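Local coordinates for protein succinyl-CoA ligase (ADP-forming) subunit alpha (Methanosaeta concilii, PDB 6HXI) that binds coenzyme A and is a succinyl-CoA ligase alpha-type subunit with a citrate synthase-like C-terminal region, at residues B[14-28]-B[40-54]. Residues are numbered along the deposited sequence; the frame is centred on the assembly and turned at random.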
loop_
_atom_site.group_PDB
_atom_site.type_symbol
_atom_site.label_atom_id
_atom_site.label_comp_id
_atom_site.label_asym_id
_atom_site.label_seq_id
_atom_site.Cartn_x
_atom_site.Cartn_y
_atom_site.Cartn_z
ATOM N N LYS B 14 38.711 -31.122 -4.260
ATOM C CA LYS B 14 37.599 -30.196 -4.452
ATOM C C LYS B 14 36.464 -30.976 -5.129
ATOM O O LYS B 14 36.703 -31.822 -6.010
ATOM C CB LYS B 14 38.037 -28.971 -5.270
ATOM C CG LYS B 14 38.920 -28.007 -4.496
ATOM C CD LYS B 14 38.139 -27.200 -3.462
ATOM C CE LYS B 14 38.923 -26.010 -2.982
ATOM N NZ LYS B 14 38.051 -25.037 -2.279
ATOM N N ALA B 15 35.248 -30.731 -4.674
ATOM C CA ALA B 15 34.091 -31.486 -5.095
ATOM C C ALA B 15 32.863 -30.641 -5.413
ATOM O O ALA B 15 32.752 -29.493 -4.977
ATOM C CB ALA B 15 33.723 -32.502 -4.007
ATOM N N PHE B 16 31.915 -31.262 -6.143
ATOM C CA PHE B 16 30.598 -30.731 -6.408
ATOM C C PHE B 16 29.655 -31.621 -5.647
ATOM O O PHE B 16 29.879 -32.824 -5.551
ATOM C CB PHE B 16 30.235 -30.810 -7.890
ATOM C CG PHE B 16 31.113 -30.039 -8.846
ATOM C CD1 PHE B 16 31.297 -28.666 -8.695
ATOM C CD2 PHE B 16 31.675 -30.663 -9.948
ATOM C CE1 PHE B 16 32.058 -27.940 -9.615
ATOM C CE2 PHE B 16 32.468 -29.946 -10.847
ATOM C CZ PHE B 16 32.633 -28.580 -10.692
ATOM N N VAL B 17 28.627 -31.035 -5.073
ATOM C CA VAL B 17 27.578 -31.786 -4.418
ATOM C C VAL B 17 26.381 -31.616 -5.335
ATOM O O VAL B 17 25.896 -30.496 -5.501
ATOM C CB VAL B 17 27.296 -31.309 -2.960
ATOM C CG1 VAL B 17 26.040 -31.993 -2.392
ATOM C CG2 VAL B 17 28.496 -31.562 -2.059
ATOM N N TYR B 18 25.963 -32.694 -5.999
ATOM C CA TYR B 18 24.781 -32.696 -6.864
ATOM C C TYR B 18 23.575 -33.004 -5.968
ATOM O O TYR B 18 23.497 -34.089 -5.365
ATOM C CB TYR B 18 24.889 -33.743 -8.006
ATOM C CG TYR B 18 23.752 -33.608 -8.994
ATOM C CD1 TYR B 18 22.494 -34.133 -8.712
ATOM C CD2 TYR B 18 23.905 -32.871 -10.168
ATOM C CE1 TYR B 18 21.426 -33.942 -9.570
ATOM C CE2 TYR B 18 22.839 -32.687 -11.046
ATOM C CZ TYR B 18 21.600 -33.215 -10.734
ATOM O OH TYR B 18 20.547 -33.055 -11.588
ATOM N N GLY B 19 22.657 -32.047 -5.894
ATOM C CA GLY B 19 21.452 -32.152 -5.086
ATOM C C GLY B 19 21.540 -31.217 -3.905
ATOM O O GLY B 19 22.588 -31.128 -3.271
ATOM N N TYR B 20 20.436 -30.527 -3.591
ATOM C CA TYR B 20 20.405 -29.565 -2.495
ATOM C C TYR B 20 20.287 -30.234 -1.137
ATOM O O TYR B 20 19.240 -30.207 -0.510
ATOM C CB TYR B 20 19.318 -28.491 -2.729
ATOM C CG TYR B 20 19.580 -27.203 -1.981
ATOM C CD1 TYR B 20 20.826 -26.587 -2.029
ATOM C CD2 TYR B 20 18.591 -26.617 -1.194
ATOM C CE1 TYR B 20 21.082 -25.418 -1.314
ATOM C CE2 TYR B 20 18.833 -25.434 -0.498
ATOM C CZ TYR B 20 20.066 -24.816 -0.596
ATOM O OH TYR B 20 20.316 -23.659 0.106
ATOM N N GLN B 21 21.386 -30.838 -0.680
ATOM C CA GLN B 21 21.437 -31.568 0.587
ATOM C C GLN B 21 22.199 -30.743 1.589
ATOM O O GLN B 21 23.390 -30.954 1.790
ATOM C CB GLN B 21 22.061 -32.970 0.373
ATOM C CG GLN B 21 21.206 -33.902 -0.492
ATOM C CD GLN B 21 19.953 -34.416 0.180
ATOM O OE1 GLN B 21 19.957 -34.760 1.361
ATOM N NE2 GLN B 21 18.841 -34.477 -0.559
ATOM N N THR B 22 21.524 -29.784 2.181
ATOM C CA THR B 22 22.102 -28.792 3.098
ATOM C C THR B 22 22.818 -29.419 4.306
ATOM O O THR B 22 23.893 -28.947 4.686
ATOM C CB THR B 22 21.056 -27.748 3.527
ATOM O OG1 THR B 22 20.097 -28.385 4.364
ATOM C CG2 THR B 22 20.347 -27.096 2.341
ATOM N N ASN B 23 22.253 -30.468 4.902
ATOM C CA ASN B 23 22.903 -31.142 6.043
ATOM C C ASN B 23 24.200 -31.852 5.644
ATOM O O ASN B 23 25.204 -31.739 6.352
ATOM C CB ASN B 23 21.932 -32.114 6.741
ATOM C CG ASN B 23 22.208 -32.314 8.209
ATOM O OD1 ASN B 23 23.064 -31.654 8.819
ATOM N ND2 ASN B 23 21.463 -33.223 8.818
ATOM N N ALA B 24 24.182 -32.551 4.493
ATOM C CA ALA B 24 25.332 -33.253 3.930
ATOM C C ALA B 24 26.420 -32.222 3.578
ATOM O O ALA B 24 27.587 -32.429 3.901
ATOM C CB ALA B 24 24.901 -34.012 2.677
ATOM N N ILE B 25 26.021 -31.082 2.958
ATOM C CA ILE B 25 26.933 -29.988 2.636
ATOM C C ILE B 25 27.610 -29.520 3.931
ATOM O O ILE B 25 28.849 -29.461 3.976
ATOM C CB ILE B 25 26.225 -28.825 1.892
ATOM C CG1 ILE B 25 25.852 -29.240 0.454
ATOM C CG2 ILE B 25 27.091 -27.568 1.877
ATOM C CD1 ILE B 25 24.595 -28.478 -0.135
ATOM N N GLN B 26 26.796 -29.223 4.981
ATOM C CA GLN B 26 27.321 -28.790 6.274
ATOM C C GLN B 26 28.282 -29.819 6.912
ATOM O O GLN B 26 29.297 -29.416 7.478
ATOM C CB GLN B 26 26.200 -28.382 7.261
ATOM C CG GLN B 26 26.742 -27.662 8.517
ATOM C CD GLN B 26 27.515 -26.408 8.165
ATOM O OE1 GLN B 26 26.940 -25.373 7.816
ATOM N NE2 GLN B 26 28.838 -26.480 8.190
ATOM N N ARG B 27 27.975 -31.122 6.796
ATOM C CA ARG B 27 28.800 -32.206 7.343
ATOM C C ARG B 27 30.175 -32.205 6.695
ATOM O O ARG B 27 31.182 -32.302 7.403
ATOM C CB ARG B 27 28.113 -33.574 7.166
ATOM C CG ARG B 27 26.923 -33.743 8.089
ATOM C CD ARG B 27 26.576 -35.175 8.315
ATOM N NE ARG B 27 25.665 -35.297 9.447
ATOM C CZ ARG B 27 24.364 -35.507 9.330
ATOM N NH1 ARG B 27 23.605 -35.612 10.407
ATOM N NH2 ARG B 27 23.806 -35.603 8.130
ATOM N N MET B 28 30.221 -32.047 5.350
ATOM C CA MET B 28 31.486 -32.003 4.619
ATOM C C MET B 28 32.349 -30.820 5.092
ATOM O O MET B 28 33.509 -31.009 5.458
ATOM C CB MET B 28 31.254 -31.969 3.102
ATOM C CG MET B 28 30.807 -33.300 2.557
ATOM S SD MET B 28 30.432 -33.296 0.790
ATOM C CE MET B 28 32.070 -33.171 0.105
ATOM N N PRO B 40 37.593 -25.109 1.837
ATOM C CA PRO B 40 36.483 -26.074 1.861
ATOM C C PRO B 40 36.644 -27.132 0.752
ATOM O O PRO B 40 37.215 -26.848 -0.304
ATOM C CB PRO B 40 35.266 -25.191 1.579
ATOM C CG PRO B 40 35.682 -23.825 2.008
ATOM C CD PRO B 40 37.088 -23.744 1.560
ATOM N N SER B 41 36.163 -28.344 0.994
ATOM C CA SER B 41 36.254 -29.443 0.023
ATOM C C SER B 41 35.200 -29.333 -1.104
ATOM O O SER B 41 35.165 -30.202 -1.968
ATOM C CB SER B 41 36.070 -30.775 0.736
ATOM O OG SER B 41 34.778 -30.843 1.319
ATOM N N ILE B 42 34.323 -28.310 -1.055
ATOM C CA ILE B 42 33.228 -28.110 -1.996
ATOM C C ILE B 42 33.451 -26.825 -2.784
ATOM O O ILE B 42 33.483 -25.747 -2.191
ATOM C CB ILE B 42 31.857 -28.069 -1.262
ATOM C CG1 ILE B 42 31.574 -29.388 -0.498
ATOM C CG2 ILE B 42 30.717 -27.678 -2.218
ATOM C CD1 ILE B 42 30.377 -29.287 0.509
ATOM N N SER B 43 33.561 -26.945 -4.112
ATOM C CA SER B 43 33.716 -25.808 -5.014
ATOM C C SER B 43 32.316 -25.253 -5.338
ATOM O O SER B 43 32.133 -24.036 -5.329
ATOM C CB SER B 43 34.430 -26.237 -6.293
ATOM O OG SER B 43 35.804 -26.499 -6.068
ATOM N N ALA B 44 31.324 -26.148 -5.620
ATOM C CA ALA B 44 29.958 -25.722 -5.951
ATOM C C ALA B 44 28.908 -26.778 -5.643
ATOM O O ALA B 44 29.214 -27.968 -5.498
ATOM C CB ALA B 44 29.857 -25.317 -7.431
ATOM N N ILE B 45 27.655 -26.333 -5.595
ATOM C CA ILE B 45 26.492 -27.189 -5.439
ATOM C C ILE B 45 25.814 -27.220 -6.799
ATOM O O ILE B 45 25.782 -26.197 -7.487
ATOM C CB ILE B 45 25.551 -26.681 -4.331
ATOM C CG1 ILE B 45 26.296 -26.603 -2.982
ATOM C CG2 ILE B 45 24.288 -27.537 -4.211
ATOM C CD1 ILE B 45 25.976 -25.392 -2.246
ATOM N N ILE B 46 25.287 -28.382 -7.200
ATOM C CA ILE B 46 24.542 -28.457 -8.439
ATOM C C ILE B 46 23.080 -28.661 -8.014
ATOM O O ILE B 46 22.758 -29.649 -7.356
ATOM C CB ILE B 46 25.104 -29.505 -9.458
ATOM C CG1 ILE B 46 26.625 -29.285 -9.689
ATOM C CG2 ILE B 46 24.340 -29.415 -10.788
ATOM C CD1 ILE B 46 27.361 -30.461 -10.225
ATOM N N ASN B 47 22.239 -27.658 -8.265
ATOM C CA ASN B 47 20.835 -27.666 -7.914
ATOM C C ASN B 47 20.015 -27.566 -9.215
ATOM O O ASN B 47 19.950 -26.497 -9.833
ATOM C CB ASN B 47 20.515 -26.535 -6.936
ATOM C CG ASN B 47 19.115 -26.564 -6.357
ATOM O OD1 ASN B 47 18.230 -27.297 -6.794
ATOM N ND2 ASN B 47 18.875 -25.729 -5.376
ATOM N N PRO B 48 19.377 -28.681 -9.634
ATOM C CA PRO B 48 18.648 -28.664 -10.919
ATOM C C PRO B 48 17.458 -27.716 -10.992
ATOM O O PRO B 48 17.030 -27.346 -12.093
ATOM C CB PRO B 48 18.256 -30.111 -11.143
ATOM C CG PRO B 48 18.476 -30.780 -9.858
ATOM C CD PRO B 48 19.382 -30.019 -9.014
ATOM N N SER B 49 16.956 -27.290 -9.833
ATOM C CA SER B 49 15.828 -26.357 -9.756
ATOM C C SER B 49 16.282 -24.920 -9.796
ATOM O O SER B 49 15.488 -24.064 -10.169
ATOM C CB SER B 49 15.059 -26.546 -8.452
ATOM O OG SER B 49 14.494 -27.831 -8.309
ATOM N N ARG B 50 17.524 -24.625 -9.333
ATOM C CA ARG B 50 17.937 -23.233 -9.135
ATOM C C ARG B 50 19.444 -22.969 -9.111
ATOM O O ARG B 50 20.196 -23.679 -8.460
ATOM C CB ARG B 50 17.378 -22.824 -7.753
ATOM C CG ARG B 50 17.465 -21.372 -7.382
ATOM C CD ARG B 50 16.489 -21.055 -6.267
ATOM N NE ARG B 50 16.737 -21.813 -5.041
ATOM C CZ ARG B 50 17.552 -21.419 -4.063
ATOM N NH1 ARG B 50 17.676 -22.146 -2.963
ATOM N NH2 ARG B 50 18.245 -20.289 -4.177
ATOM N N ALA B 51 19.855 -21.871 -9.754
ATOM C CA ALA B 51 21.220 -21.363 -9.698
ATOM C C ALA B 51 21.188 -20.259 -8.611
ATOM O O ALA B 51 20.121 -19.696 -8.333
ATOM C CB ALA B 51 21.626 -20.769 -11.038
ATOM N N GLY B 52 22.328 -19.995 -7.992
ATOM C CA GLY B 52 22.428 -18.960 -6.980
ATOM C C GLY B 52 23.535 -19.176 -5.983
ATOM O O GLY B 52 24.640 -19.600 -6.334
ATOM N N ILE B 53 23.227 -18.892 -4.722
ATOM C CA ILE B 53 24.161 -19.044 -3.617
ATOM C C ILE B 53 23.592 -19.890 -2.520
ATOM O O ILE B 53 22.362 -19.988 -2.363
ATOM C CB ILE B 53 24.664 -17.685 -3.056
ATOM C CG1 ILE B 53 23.501 -16.787 -2.544
ATOM C CG2 ILE B 53 25.573 -16.966 -4.032
ATOM C CD1 ILE B 53 23.982 -15.589 -1.622
ATOM N N HIS B 54 24.497 -20.497 -1.743
ATOM C CA HIS B 54 24.144 -21.261 -0.571
ATOM C C HIS B 54 25.067 -20.826 0.557
ATOM O O HIS B 54 26.271 -20.752 0.379
ATOM C CB HIS B 54 24.251 -22.756 -0.838
ATOM C CG HIS B 54 24.108 -23.604 0.402
ATOM N ND1 HIS B 54 22.889 -23.747 1.048
ATOM C CD2 HIS B 54 25.045 -24.308 1.084
ATOM C CE1 HIS B 54 23.122 -24.536 2.091
ATOM N NE2 HIS B 54 24.403 -24.897 2.152
HETATM O O HOH W 1 36.735 -23.862 -5.235
HETATM O O HOH W 2 24.722 -26.352 4.532
HETATM O O HOH W 3 35.057 -33.130 3.265
#
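Tyr20 OH and His54 ND1 lie 2.7 Å apart in a hydrogen bond at the edge of the imidazole ring. The two ring planes are 85° apart, and His54 CG, placed opposite the backbone N of its own residue (chi1 171°), turns the imidazole toward Thr22 and Ile25 at the start of helix 22-34. Its second nitrogen is engaged as well: a water in the ring plane, 2.8 Å from His54 NE2, donates to Thr22 O, so both ring nitrogens have partners and the ring's rotation is restrained. At the other end, Lys14 NZ donates to Pro40 O in the carbonyl plane at 2.8 Å, the chain bending at chi2 to pass Ser43 OG; Ser39 OG is another partner of the ammonium.

Between these ends the strands pair in parallel. Ile46 N to Val17 O and Gly19 N to Ile46 O are both nearly straight, the latter with an N-H...O angle of 170°, whereas the Ala15 N to Ser41 O bond is weak. Ala15 bridges Ile42 but Phe16 bridges Ala44, a one-residue shift that identifies a beta bulge.

On the helix-covered face, Ile42 CD1 wedges among Val17 CG2, Ile25 CG2 and Met28 CB, the last 3.8 Å away. Ile25 CD1 sits over one face of His54 and meets Ile45 CG1. On the other face, Ile46 divides its branches: CD1 lies against Phe16 CB, while CG2 approaches Tyr18 CD2 to 3.5 Å. Ala44 CB meets the edge of Phe16.

Strand 15-18, helix 22-34 and strand 42-46 thus form a beta-alpha-beta unit, as in the Rossmann-like CoA-binding domain of this family; the loop after the first strand carries Gln21, at the helix N-cap position, to the bound coenzyme A.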